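Local coordinates for ParM protein (Staphylococcus aureus, PDB 3JS6), which is an actin-like protein that forms filaments and probably uses them to move plasmid copies into both daughter cells, at residues 164-169 and 293-298. Numbering follows the deposited sequence.
Sequences MGTLLD and RIIVTG
T166 and I295 meet through their branch methyls, CG2 of T166 lying 3.6 Å from CG2 of I295, as the two side chains run past each other in opposite directions. Both methyls stand anti to their own backbone N, which in T166 (chi1 -64°) leaves OG1 beside that nitrogen and turns only carbon toward the isoleucine. The other branch of I295 reaches across the helix, round to L167, where its CD1 packs 3.7 Å from CD2 of the leucine. I295 thus spans two successive helix residues, one with each branch. T297, two residues further along the same strand face, offers its CB to T166 CG2 at 4.3 Å. The hydroxyls of the two threonines share a water, 2.8 Å from T166 OG1 and 2.7 Å from T297 OG1. Strand 293-297 lies beside strand 185-191 inside the five-stranded sheet of the actin-like fold, and helix 162-169 lies over one face, its segment 164-169 at 112° to strand 293-297; on the other face V296 packs against helix 301-311. L167 also touches V188 of strand 185-191 and Y201 of 196-202, one strand further. The buried interface is therefore held directly by methyl packing, its polar link made through a single water.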
loop_
_atom_site.group_PDB
_atom_site.type_symbol
_atom_site.label_atom_id
_atom_site.label_comp_id
_atom_site.label_asym_id
_atom_site.label_seq_id
_atom_site.Cartn_x
_atom_site.Cartn_y
_atom_site.Cartn_z
HETATM N N MSE A 164 -5.028 7.641 -6.144
HETATM C CA MSE A 164 -5.341 8.961 -5.578
HETATM C C MSE A 164 -4.539 9.253 -4.310
HETATM O O MSE A 164 -4.212 10.408 -4.024
HETATM C CB MSE A 164 -6.832 9.088 -5.255
HETATM C CG MSE A 164 -7.547 10.213 -5.994
HETATM SE SE MSE A 164 -6.655 11.967 -5.996
HETATM C CE MSE A 164 -7.916 12.869 -7.174
ATOM N N GLY A 165 -4.240 8.211 -3.542
ATOM C CA GLY A 165 -3.474 8.409 -2.331
ATOM C C GLY A 165 -2.114 8.951 -2.704
ATOM O O GLY A 165 -1.597 9.869 -2.083
ATOM N N THR A 166 -1.540 8.368 -3.744
ATOM C CA THR A 166 -0.237 8.773 -4.242
ATOM C C THR A 166 -0.277 10.224 -4.730
ATOM O O THR A 166 0.562 11.023 -4.358
ATOM C CB THR A 166 0.201 7.813 -5.375
ATOM O OG1 THR A 166 0.362 6.496 -4.824
ATOM C CG2 THR A 166 1.520 8.249 -5.989
ATOM N N LEU A 167 -1.248 10.563 -5.572
ATOM C CA LEU A 167 -1.360 11.941 -6.052
ATOM C C LEU A 167 -1.475 12.948 -4.894
ATOM O O LEU A 167 -0.858 14.022 -4.915
ATOM C CB LEU A 167 -2.583 12.074 -6.966
ATOM C CG LEU A 167 -2.339 11.584 -8.386
ATOM C CD1 LEU A 167 -3.638 11.536 -9.164
ATOM C CD2 LEU A 167 -1.346 12.497 -9.057
ATOM N N LEU A 168 -2.287 12.598 -3.902
ATOM C CA LEU A 168 -2.527 13.449 -2.739
ATOM C C LEU A 168 -1.300 13.641 -1.848
ATOM O O LEU A 168 -1.162 14.673 -1.183
ATOM C CB LEU A 168 -3.682 12.880 -1.915
ATOM C CG LEU A 168 -5.051 12.981 -2.602
ATOM C CD1 LEU A 168 -6.110 12.291 -1.709
ATOM C CD2 LEU A 168 -5.415 14.439 -2.852
ATOM N N ASP A 169 -0.424 12.640 -1.823
ATOM C CA ASP A 169 0.810 12.702 -1.044
ATOM C C ASP A 169 1.594 13.905 -1.565
ATOM O O ASP A 169 2.158 14.666 -0.790
ATOM C CB ASP A 169 1.608 11.391 -1.270
ATOM C CG ASP A 169 3.002 11.375 -0.604
ATOM O OD1 ASP A 169 3.189 11.897 0.522
ATOM O OD2 ASP A 169 3.924 10.776 -1.213
ATOM N N ARG A 293 2.658 16.581 -14.568
ATOM C CA ARG A 293 3.579 15.804 -13.732
ATOM C C ARG A 293 3.270 14.321 -13.862
ATOM O O ARG A 293 2.130 13.917 -14.080
ATOM C CB ARG A 293 3.433 16.202 -12.251
ATOM C CG ARG A 293 4.676 15.994 -11.354
ATOM C CD ARG A 293 5.792 17.017 -11.694
ATOM N NE ARG A 293 5.310 18.403 -11.636
ATOM C CZ ARG A 293 5.130 19.103 -10.515
ATOM N NH1 ARG A 293 5.403 18.569 -9.330
ATOM N NH2 ARG A 293 4.636 20.334 -10.576
ATOM N N ILE A 294 4.299 13.515 -13.739
ATOM C CA ILE A 294 4.152 12.079 -13.760
ATOM C C ILE A 294 4.845 11.680 -12.476
ATOM O O ILE A 294 6.052 11.920 -12.302
ATOM C CB ILE A 294 4.885 11.447 -14.971
ATOM C CG1 ILE A 294 4.200 11.864 -16.279
ATOM C CG2 ILE A 294 4.920 9.958 -14.807
ATOM C CD1 ILE A 294 5.013 11.517 -17.543
ATOM N N ILE A 295 4.086 11.106 -11.555
ATOM C CA ILE A 295 4.631 10.676 -10.281
ATOM C C ILE A 295 5.093 9.244 -10.509
ATOM O O ILE A 295 4.328 8.397 -11.001
ATOM C CB ILE A 295 3.532 10.724 -9.175
ATOM C CG1 ILE A 295 3.216 12.178 -8.798
ATOM C CG2 ILE A 295 4.005 10.061 -7.922
ATOM C CD1 ILE A 295 2.244 12.857 -9.649
ATOM N N VAL A 296 6.351 8.982 -10.183
ATOM C CA VAL A 296 6.931 7.655 -10.376
ATOM C C VAL A 296 6.867 6.989 -9.034
ATOM O O VAL A 296 7.452 7.487 -8.081
ATOM C CB VAL A 296 8.390 7.783 -10.830
ATOM C CG1 VAL A 296 8.981 6.416 -11.144
ATOM C CG2 VAL A 296 8.440 8.705 -12.046
ATOM N N THR A 297 6.158 5.867 -8.945
ATOM C CA THR A 297 6.012 5.176 -7.663
ATOM C C THR A 297 6.181 3.647 -7.828
ATOM O O THR A 297 6.512 3.171 -8.916
ATOM C CB THR A 297 4.626 5.532 -7.042
ATOM O OG1 THR A 297 4.592 5.140 -5.674
ATOM C CG2 THR A 297 3.488 4.850 -7.800
ATOM N N GLY A 298 5.982 2.888 -6.758
ATOM C CA GLY A 298 6.141 1.439 -6.856
ATOM C C GLY A 298 7.534 0.985 -6.455
ATOM O O GLY A 298 8.456 1.794 -6.369
HETATM O O HOH W 1 2.184 4.446 -4.561
#